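Local structure of pectinesterase A (Erwinia chrysanthemi, 2NTP) at residues T71-K82 with K124-A132; T20-P29 with E46-L57. The protein hydrolyses the methyl esters of galacturonate units in pectin, releasing methanol, probably the first step in maceration and soft-rotting of plant tissue. All coordinates share one frame; numbering follows the deposited sequence.

Contact 1 (T71-K82 with K124-A132); sequences TAAGTLKSDGSK and KIKDTQAVA. With ADA (alpha-D-galactopyranuronic acid), chain C.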
loop_
_atom_site.group_PDB
_atom_site.type_symbol
_atom_site.label_atom_id
_atom_site.label_comp_id
_atom_site.label_asym_id
_atom_site.label_seq_id
_atom_site.Cartn_x
_atom_site.Cartn_y
_atom_site.Cartn_z
ATOM N N THR A 71 -13.597 -6.475 1.340
ATOM C CA THR A 71 -14.274 -5.615 0.367
ATOM C C THR A 71 -13.442 -5.502 -0.906
ATOM O O THR A 71 -12.298 -5.043 -0.854
ATOM C CB THR A 71 -14.513 -4.176 0.924
ATOM O OG1 THR A 71 -14.843 -4.228 2.322
ATOM C CG2 THR A 71 -15.620 -3.453 0.149
ATOM N N ALA A 72 -14.002 -5.927 -2.039
ATOM C CA ALA A 72 -13.352 -5.689 -3.332
ATOM C C ALA A 72 -13.965 -4.472 -4.012
ATOM O O ALA A 72 -15.069 -4.045 -3.650
ATOM C CB ALA A 72 -13.464 -6.914 -4.234
ATOM N N ALA A 73 -13.252 -3.924 -4.996
ATOM C CA ALA A 73 -13.781 -2.834 -5.818
ATOM C C ALA A 73 -15.121 -3.217 -6.439
ATOM O O ALA A 73 -16.013 -2.380 -6.552
ATOM C CB ALA A 73 -12.788 -2.448 -6.904
ATOM N N GLY A 74 -15.252 -4.488 -6.817
ATOM C CA GLY A 74 -16.460 -4.994 -7.470
ATOM C C GLY A 74 -17.556 -5.454 -6.524
ATOM O O GLY A 74 -18.631 -5.868 -6.978
ATOM N N THR A 75 -17.290 -5.399 -5.218
ATOM C CA THR A 75 -18.314 -5.682 -4.209
ATOM C C THR A 75 -19.406 -4.624 -4.335
ATOM O O THR A 75 -19.112 -3.437 -4.479
ATOM C CB THR A 75 -17.735 -5.687 -2.772
ATOM O OG1 THR A 75 -16.678 -6.648 -2.679
ATOM C CG2 THR A 75 -18.805 -6.035 -1.735
ATOM N N LEU A 76 -20.660 -5.064 -4.300
ATOM C CA LEU A 76 -21.788 -4.149 -4.485
ATOM C C LEU A 76 -22.325 -3.590 -3.169
ATOM O O LEU A 76 -22.408 -4.298 -2.164
ATOM C CB LEU A 76 -22.908 -4.829 -5.287
ATOM C CG LEU A 76 -22.559 -5.331 -6.694
ATOM C CD1 LEU A 76 -23.741 -6.080 -7.304
ATOM C CD2 LEU A 76 -22.114 -4.196 -7.611
ATOM N N LYS A 77 -22.673 -2.304 -3.191
ATOM C CA LYS A 77 -23.336 -1.642 -2.066
ATOM C C LYS A 77 -24.831 -1.953 -2.086
ATOM O O LYS A 77 -25.296 -2.760 -2.898
ATOM C CB LYS A 77 -23.148 -0.126 -2.142
ATOM C CG LYS A 77 -21.724 0.367 -2.087
ATOM C CD LYS A 77 -21.717 1.881 -2.072
ATOM C CE LYS A 77 -20.393 2.437 -2.528
ATOM N NZ LYS A 77 -20.419 3.926 -2.541
ATOM N N SER A 78 -25.575 -1.301 -1.191
ATOM C CA SER A 78 -27.030 -1.450 -1.103
ATOM C C SER A 78 -27.751 -0.964 -2.360
ATOM O O SER A 78 -28.705 -1.597 -2.816
ATOM C CB SER A 78 -27.568 -0.715 0.127
ATOM O OG SER A 78 -27.001 -1.233 1.317
ATOM N N ASP A 79 -27.287 0.152 -2.920
ATOM C CA ASP A 79 -27.888 0.728 -4.128
ATOM C C ASP A 79 -27.521 -0.020 -5.416
ATOM O O ASP A 79 -27.981 0.338 -6.505
ATOM C CB ASP A 79 -27.548 2.222 -4.248
ATOM C CG ASP A 79 -26.060 2.509 -4.110
ATOM O OD1 ASP A 79 -25.234 1.612 -4.384
ATOM O OD2 ASP A 79 -25.713 3.649 -3.730
ATOM N N GLY A 80 -26.689 -1.053 -5.286
ATOM C CA GLY A 80 -26.279 -1.875 -6.420
ATOM C C GLY A 80 -25.053 -1.358 -7.150
ATOM O O GLY A 80 -24.646 -1.930 -8.164
ATOM N N SER A 81 -24.471 -0.274 -6.642
ATOM C CA SER A 81 -23.251 0.283 -7.219
ATOM C C SER A 81 -22.020 -0.349 -6.574
ATOM O O SER A 81 -22.084 -0.854 -5.450
ATOM C CB SER A 81 -23.213 1.804 -7.057
ATOM O OG SER A 81 -23.072 2.166 -5.696
ATOM N N LYS A 82 -20.908 -0.314 -7.300
ATOM C CA LYS A 82 -19.646 -0.876 -6.831
ATOM C C LYS A 82 -18.982 0.059 -5.827
ATOM O O LYS A 82 -19.110 1.282 -5.927
ATOM C CB LYS A 82 -18.699 -1.098 -8.011
ATOM C CG LYS A 82 -19.152 -2.156 -9.008
ATOM C CD LYS A 82 -18.249 -2.153 -10.234
ATOM C CE LYS A 82 -18.744 -3.117 -11.300
ATOM N NZ LYS A 82 -17.916 -3.021 -12.537
ATOM N N LYS A 124 -18.717 -14.163 -9.187
ATOM C CA LYS A 124 -17.299 -13.969 -9.522
ATOM C C LYS A 124 -17.046 -12.512 -9.907
ATOM O O LYS A 124 -17.587 -12.012 -10.895
ATOM C CB LYS A 124 -16.847 -14.923 -10.635
ATOM C CG LYS A 124 -15.333 -14.962 -10.843
ATOM C CD LYS A 124 -14.929 -15.961 -11.916
ATOM C CE LYS A 124 -13.413 -16.114 -11.967
ATOM N NZ LYS A 124 -12.993 -17.232 -12.859
ATOM N N ILE A 125 -16.215 -11.847 -9.111
ATOM C CA ILE A 125 -15.920 -10.422 -9.257
ATOM C C ILE A 125 -14.779 -10.186 -10.252
ATOM O O ILE A 125 -13.750 -10.860 -10.192
ATOM C CB ILE A 125 -15.586 -9.796 -7.864
ATOM C CG1 ILE A 125 -16.851 -9.732 -6.992
ATOM C CG2 ILE A 125 -14.961 -8.412 -8.010
ATOM C CD1 ILE A 125 -16.606 -9.326 -5.543
ATOM N N LYS A 126 -14.972 -9.232 -11.165
ATOM C CA LYS A 126 -13.936 -8.845 -12.127
ATOM C C LYS A 126 -13.032 -7.733 -11.586
ATOM O O LYS A 126 -11.829 -7.721 -11.849
ATOM C CB LYS A 126 -14.559 -8.417 -13.461
ATOM C CG LYS A 126 -15.017 -9.584 -14.321
ATOM C CD LYS A 126 -15.789 -9.111 -15.532
ATOM C CE LYS A 126 -16.280 -10.290 -16.353
ATOM N NZ LYS A 126 -17.225 -9.867 -17.422
ATOM N N ASP A 127 -13.624 -6.798 -10.844
ATOM C CA ASP A 127 -12.880 -5.695 -10.236
ATOM C C ASP A 127 -12.314 -6.156 -8.899
ATOM O O ASP A 127 -12.897 -5.914 -7.835
ATOM C CB ASP A 127 -13.773 -4.459 -10.069
ATOM C CG ASP A 127 -14.248 -3.889 -11.402
ATOM O OD1 ASP A 127 -13.812 -4.384 -12.465
ATOM O OD2 ASP A 127 -15.054 -2.936 -11.383
ATOM N N THR A 128 -11.160 -6.816 -8.981
ATOM C CA THR A 128 -10.598 -7.584 -7.877
ATOM C C THR A 128 -9.658 -6.800 -6.961
ATOM O O THR A 128 -9.104 -7.362 -6.015
ATOM C CB THR A 128 -9.867 -8.838 -8.400
ATOM O OG1 THR A 128 -9.038 -8.477 -9.512
ATOM C CG2 THR A 128 -10.882 -9.886 -8.850
ATOM N N GLN A 129 -9.488 -5.509 -7.221
ATOM C CA GLN A 129 -8.707 -4.697 -6.290
ATOM C C GLN A 129 -9.393 -4.690 -4.929
ATOM O O GLN A 129 -10.618 -4.647 -4.837
ATOM C CB GLN A 129 -8.424 -3.280 -6.813
ATOM C CG GLN A 129 -9.498 -2.606 -7.628
ATOM C CD GLN A 129 -9.643 -3.145 -9.043
ATOM O OE1 GLN A 129 -10.571 -3.864 -9.311
ATOM N NE2 GLN A 129 -8.735 -2.779 -9.949
ATOM N N ALA A 130 -8.595 -4.779 -3.871
ATOM C CA ALA A 130 -9.129 -4.836 -2.518
ATOM C C ALA A 130 -8.091 -4.255 -1.561
ATOM O O ALA A 130 -7.186 -4.948 -1.082
ATOM C CB ALA A 130 -9.508 -6.273 -2.145
ATOM N N VAL A 131 -8.241 -2.962 -1.306
ATOM C CA VAL A 131 -7.257 -2.175 -0.567
ATOM C C VAL A 131 -7.315 -2.443 0.941
ATOM O O VAL A 131 -8.393 -2.464 1.526
ATOM C CB VAL A 131 -7.464 -0.669 -0.851
ATOM C CG1 VAL A 131 -6.451 0.177 -0.079
ATOM C CG2 VAL A 131 -7.367 -0.377 -2.347
ATOM N N ALA A 132 -6.150 -2.639 1.560
ATOM C CA ALA A 132 -6.067 -2.757 3.018
ATOM C C ALA A 132 -5.983 -1.373 3.660
ATOM O O ALA A 132 -6.739 -1.058 4.581
ATOM C CB ALA A 132 -4.863 -3.623 3.434
HETATM C C1 ADA C . -6.377 -3.422 -13.305
HETATM C C2 ADA C . -6.734 -2.165 -14.092
HETATM C C3 ADA C . -5.568 -1.174 -14.046
HETATM C C4 ADA C . -5.157 -0.911 -12.595
HETATM C C5 ADA C . -4.801 -2.240 -11.926
HETATM C C6 ADA C . -4.384 -2.099 -10.484
HETATM O O2 ADA C . -7.041 -2.530 -15.443
HETATM O O3 ADA C . -5.940 0.046 -14.704
HETATM O O4 ADA C . -6.260 -0.330 -11.888
HETATM O O5 ADA C . -5.956 -3.090 -11.979
HETATM O O6B ADA C . -3.570 -1.209 -10.131
HETATM O O6A ADA C . -4.877 -2.917 -9.681
#
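Gln129, an experimentally established substrate-binding residue, lines the glycan cleft, and the loop 71-82 backs its segment, mainly through backbone bonds. Ala73 N gives its hydrogen to Gln129 O at 2.7 Å, with an N-H...O angle of 157°. One residue on, Gly74 N meets Asp127 O at 2.9 Å, in the carbonyl plane and on a lone pair. Both donors sit inside the type I turn from Ala72 to Thr75, which presents successive N-H groups to the other loop; Thr75 OG1 steadies the turn by accepting from Ala72 N. Ile125 CG2 lies 3.8 Å from Gly74 CA. These loops project from the parallel beta-helix of the pectinesterase family. Gln129 CG, set between the backbone N and the carbonyl carbon (chi1 36°), lies 3.4 Å from Ala73 CB; the bend at chi2 then turns the amide, and NE2 reaches the glycan, hydrogen-bonding O2 of another galacturonate and lying 3.5 Å from O5 of ADA. The same side chain packs against Thr85 and the proton donor Asp154. Toward solvent, the extended Lys82 chain crosses Asp127 at about a right angle, and NZ forms a salt bridge to OD2 at 3.1 Å, from above the carboxylate plane.

Contact 2 (T20-P29 with E46-L57); sequences TIADAIASAP and ERLTITRNNLHL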
loop_
_atom_site.group_PDB
_atom_site.type_symbol
_atom_site.label_atom_id
_atom_site.label_comp_id
_atom_site.label_asym_id
_atom_site.label_seq_id
_atom_site.Cartn_x
_atom_site.Cartn_y
_atom_site.Cartn_z
ATOM N N THR A 20 -15.377 -1.526 20.192
ATOM C CA THR A 20 -14.932 -1.342 18.806
ATOM C C THR A 20 -13.960 -0.172 18.670
ATOM O O THR A 20 -14.026 0.796 19.429
ATOM C CB THR A 20 -16.112 -1.123 17.817
ATOM O OG1 THR A 20 -16.599 0.221 17.924
ATOM C CG2 THR A 20 -17.252 -2.122 18.057
ATOM N N ILE A 21 -13.069 -0.270 17.683
ATOM C CA ILE A 21 -12.100 0.790 17.387
ATOM C C ILE A 21 -12.801 2.053 16.884
ATOM O O ILE A 21 -12.431 3.165 17.260
ATOM C CB ILE A 21 -11.030 0.320 16.362
ATOM C CG1 ILE A 21 -10.344 -0.959 16.851
ATOM C CG2 ILE A 21 -9.985 1.411 16.121
ATOM C CD1 ILE A 21 -9.620 -1.728 15.743
ATOM N N ALA A 22 -13.815 1.874 16.043
ATOM C CA ALA A 22 -14.624 2.989 15.545
ATOM C C ALA A 22 -15.222 3.836 16.674
ATOM O O ALA A 22 -15.222 5.065 16.590
ATOM C CB ALA A 22 -15.724 2.482 14.627
ATOM N N ASP A 23 -15.727 3.170 17.713
ATOM C CA ASP A 23 -16.291 3.862 18.875
ATOM C C ASP A 23 -15.229 4.653 19.640
ATOM O O ASP A 23 -15.481 5.792 20.041
ATOM C CB ASP A 23 -17.014 2.885 19.808
ATOM C CG ASP A 23 -18.317 2.358 19.219
ATOM O OD1 ASP A 23 -18.831 2.948 18.243
ATOM O OD2 ASP A 23 -18.833 1.349 19.738
ATOM N N ALA A 24 -14.054 4.052 19.826
ATOM C CA ALA A 24 -12.936 4.717 20.512
ATOM C C ALA A 24 -12.468 5.960 19.752
ATOM O O ALA A 24 -12.221 7.009 20.353
ATOM C CB ALA A 24 -11.779 3.747 20.729
ATOM N N ILE A 25 -12.359 5.840 18.429
ATOM C CA ILE A 25 -11.971 6.963 17.574
ATOM C C ILE A 25 -13.004 8.091 17.611
ATOM O O ILE A 25 -12.653 9.267 17.714
ATOM C CB ILE A 25 -11.741 6.520 16.112
ATOM C CG1 ILE A 25 -10.547 5.563 16.029
ATOM C CG2 ILE A 25 -11.520 7.735 15.210
ATOM C CD1 ILE A 25 -10.395 4.864 14.699
ATOM N N ALA A 26 -14.279 7.716 17.528
ATOM C CA ALA A 26 -15.373 8.679 17.590
ATOM C C ALA A 26 -15.420 9.424 18.926
ATOM O O ALA A 26 -15.785 10.601 18.964
ATOM C CB ALA A 26 -16.693 7.983 17.311
ATOM N N SER A 27 -15.032 8.737 20.002
ATOM C CA SER A 27 -15.023 9.295 21.362
ATOM C C SER A 27 -14.089 10.498 21.541
ATOM O O SER A 27 -14.251 11.272 22.487
ATOM C CB SER A 27 -14.654 8.208 22.376
ATOM O OG SER A 27 -13.247 8.066 22.491
ATOM N N ALA A 28 -13.119 10.644 20.635
ATOM C CA ALA A 28 -12.110 11.703 20.726
ATOM C C ALA A 28 -12.730 13.093 20.627
ATOM O O ALA A 28 -13.576 13.325 19.755
ATOM C CB ALA A 28 -11.057 11.524 19.641
ATOM N N PRO A 29 -12.307 14.026 21.507
ATOM C CA PRO A 29 -12.830 15.386 21.415
ATOM C C PRO A 29 -12.474 16.017 20.071
ATOM O O PRO A 29 -11.409 15.723 19.511
ATOM C CB PRO A 29 -12.122 16.121 22.561
ATOM C CG PRO A 29 -10.912 15.302 22.869
ATOM C CD PRO A 29 -11.327 13.884 22.602
ATOM N N GLU A 46 -13.821 -4.384 11.219
ATOM C CA GLU A 46 -14.239 -2.997 11.105
ATOM C C GLU A 46 -13.626 -2.349 9.879
ATOM O O GLU A 46 -12.530 -2.722 9.448
ATOM C CB GLU A 46 -13.807 -2.206 12.342
ATOM C CG GLU A 46 -14.379 -2.717 13.649
ATOM C CD GLU A 46 -14.041 -1.816 14.811
ATOM O OE1 GLU A 46 -14.277 -0.596 14.691
ATOM O OE2 GLU A 46 -13.555 -2.334 15.838
ATOM N N ARG A 47 -14.350 -1.381 9.332
ATOM C CA ARG A 47 -13.818 -0.477 8.328
ATOM C C ARG A 47 -13.798 0.924 8.934
ATOM O O ARG A 47 -14.779 1.357 9.561
ATOM C CB ARG A 47 -14.669 -0.519 7.066
ATOM C CG ARG A 47 -14.840 -1.928 6.507
ATOM C CD ARG A 47 -15.539 -1.906 5.168
ATOM N NE ARG A 47 -14.734 -1.198 4.184
ATOM C CZ ARG A 47 -15.204 -0.625 3.083
ATOM N NH1 ARG A 47 -16.502 -0.654 2.792
ATOM N NH2 ARG A 47 -14.364 -0.006 2.270
ATOM N N LEU A 48 -12.675 1.615 8.764
ATOM C CA LEU A 48 -12.447 2.897 9.424
ATOM C C LEU A 48 -12.063 3.993 8.444
ATOM O O LEU A 48 -11.311 3.755 7.497
ATOM C CB LEU A 48 -11.353 2.761 10.489
ATOM C CG LEU A 48 -11.495 1.642 11.526
ATOM C CD1 LEU A 48 -10.186 1.449 12.284
ATOM C CD2 LEU A 48 -12.650 1.912 12.482
ATOM N N THR A 49 -12.581 5.195 8.685
ATOM C CA THR A 49 -12.154 6.386 7.959
ATOM C C THR A 49 -11.709 7.410 8.990
ATOM O O THR A 49 -12.488 7.813 9.858
ATOM C CB THR A 49 -13.266 6.958 7.056
ATOM O OG1 THR A 49 -13.652 5.963 6.103
ATOM C CG2 THR A 49 -12.780 8.205 6.313
ATOM N N ILE A 50 -10.444 7.801 8.901
ATOM C CA ILE A 50 -9.836 8.708 9.870
ATOM C C ILE A 50 -9.858 10.131 9.337
ATOM O O ILE A 50 -9.217 10.430 8.332
ATOM C CB ILE A 50 -8.369 8.294 10.191
ATOM C CG1 ILE A 50 -8.287 6.840 10.689
ATOM C CG2 ILE A 50 -7.715 9.294 11.149
ATOM C CD1 ILE A 50 -9.280 6.456 11.761
ATOM N N THR A 51 -10.596 11.007 10.015
ATOM C CA THR A 51 -10.731 12.397 9.582
ATOM C C THR A 51 -10.235 13.370 10.643
ATOM O O THR A 51 -10.200 14.579 10.410
ATOM C CB THR A 51 -12.192 12.753 9.223
ATOM O OG1 THR A 51 -13.035 12.505 10.354
ATOM C CG2 THR A 51 -12.667 11.929 8.026
ATOM N N ARG A 52 -9.870 12.840 11.804
ATOM C CA ARG A 52 -9.341 13.656 12.886
ATOM C C ARG A 52 -7.820 13.693 12.837
ATOM O O ARG A 52 -7.158 12.651 12.811
ATOM C CB ARG A 52 -9.800 13.138 14.243
ATOM C CG ARG A 52 -9.573 14.140 15.370
ATOM C CD ARG A 52 -9.681 13.469 16.713
ATOM N NE ARG A 52 -9.518 14.408 17.819
ATOM C CZ ARG A 52 -8.345 14.821 18.295
ATOM N NH1 ARG A 52 -7.205 14.400 17.754
ATOM N NH2 ARG A 52 -8.309 15.666 19.318
ATOM N N ASN A 53 -7.284 14.910 12.836
ATOM C CA ASN A 53 -5.841 15.129 12.880
ATOM C C ASN A 53 -5.238 14.665 14.200
ATOM O O ASN A 53 -5.896 14.724 15.243
ATOM C CB ASN A 53 -5.522 16.613 12.672
ATOM C CG ASN A 53 -5.866 17.106 11.271
ATOM O OD1 ASN A 53 -5.863 16.345 10.300
ATOM N ND2 ASN A 53 -6.149 18.399 11.159
ATOM N N ASN A 54 -3.983 14.209 14.147
ATOM C CA ASN A 54 -3.217 13.863 15.349
ATOM C C ASN A 54 -3.811 12.675 16.119
ATOM O O ASN A 54 -3.784 12.636 17.354
ATOM C CB ASN A 54 -3.085 15.105 16.252
ATOM C CG ASN A 54 -1.768 15.160 17.016
ATOM O OD1 ASN A 54 -0.949 14.238 16.975
ATOM N ND2 ASN A 54 -1.563 16.263 17.728
ATOM N N LEU A 55 -4.367 11.719 15.373
ATOM C CA LEU A 55 -4.891 10.479 15.949
ATOM C C LEU A 55 -3.856 9.377 15.814
ATOM O O LEU A 55 -3.183 9.282 14.780
ATOM C CB LEU A 55 -6.198 10.059 15.269
ATOM C CG LEU A 55 -6.758 8.699 15.713
ATOM C CD1 LEU A 55 -7.324 8.769 17.134
ATOM C CD2 LEU A 55 -7.790 8.186 14.736
ATOM N N HIS A 56 -3.739 8.558 16.858
ATOM C CA HIS A 56 -2.689 7.536 16.956
ATOM C C HIS A 56 -3.229 6.226 17.519
ATOM O O HIS A 56 -3.850 6.202 18.585
ATOM C CB HIS A 56 -1.524 8.060 17.797
ATOM C CG HIS A 56 -1.067 9.423 17.384
ATOM N ND1 HIS A 56 -0.141 9.626 16.383
ATOM C CD2 HIS A 56 -1.453 10.654 17.795
ATOM C CE1 HIS A 56 0.045 10.920 16.215
ATOM N NE2 HIS A 56 -0.750 11.567 17.049
ATOM N N LEU A 57 -3.003 5.147 16.774
ATOM C CA LEU A 57 -3.419 3.809 17.182
ATOM C C LEU A 57 -2.189 2.993 17.537
ATOM O O LEU A 57 -1.197 3.027 16.814
ATOM C CB LEU A 57 -4.206 3.112 16.063
ATOM C CG LEU A 57 -5.408 3.840 15.445
ATOM C CD1 LEU A 57 -6.035 3.008 14.332
ATOM C CD2 LEU A 57 -6.459 4.178 16.514
#
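Pro29 O is gripped side-on by Arg52, whose NE and NH2 reach it at 2.9 and 3.1 Å; the oxygen lies only 1° out of the guanidinium plane. With CG anti to the backbone N (chi1 -166°) and the chain extended as far as NE, the arginine reaches across to the residues that follow helix 21-26, its CD passing Ala28 CB. NH1 is held by Thr33 O, which helps fix the rotation of the group. At the other end of the helix, the Glu46 carboxylate receives two backbone N-H groups on its syn lone pairs: Ile21 N at OE2, 2.8 Å, and Ala22 N at OE1, 2.9 Å. A negative group at a helix N-terminus should be stabilised by the helix dipole, and Thr20 OG1, the N-cap, accepts from Asp23 N. Lying over strands 48-50 and 55-57, at 21° to the first, the short helix covers the N-terminal end of the parallel beta-helix. Its inner side is apolar: Ile25 CD1 meets Ile50 CD1 at 3.5 Å, the two side chains crossing at about a right angle, while Ile25 CG2 packs on Leu55 CD2. Nearer the N-terminus, Ile21 CG2 lies 3.8 Å from Leu48 CD1, and Leu48 CD2 is equally close to Ala22 CB.

Both contacts are partly buried and built on the same beta-helix, but they share no segment and their centres lie 24 Å apart. Contact 2 closes the N-terminal end of the fold, away from the annotated sites, and buries 512 Å² through a helix laid on strands. Contact 1 buries 383 Å² between loops without regular structure and reaches the glycan. Their chemistry follows: aliphatic side chains fill the middle of contact 2, with side-chain-to-backbone bonds at its ends, whereas backbone-to-backbone bonds carry contact 1, beside an exposed lysine. They touch where Thr71 packs on Arg47, with Thr71 OG1 3.6 Å from Arg47 NE.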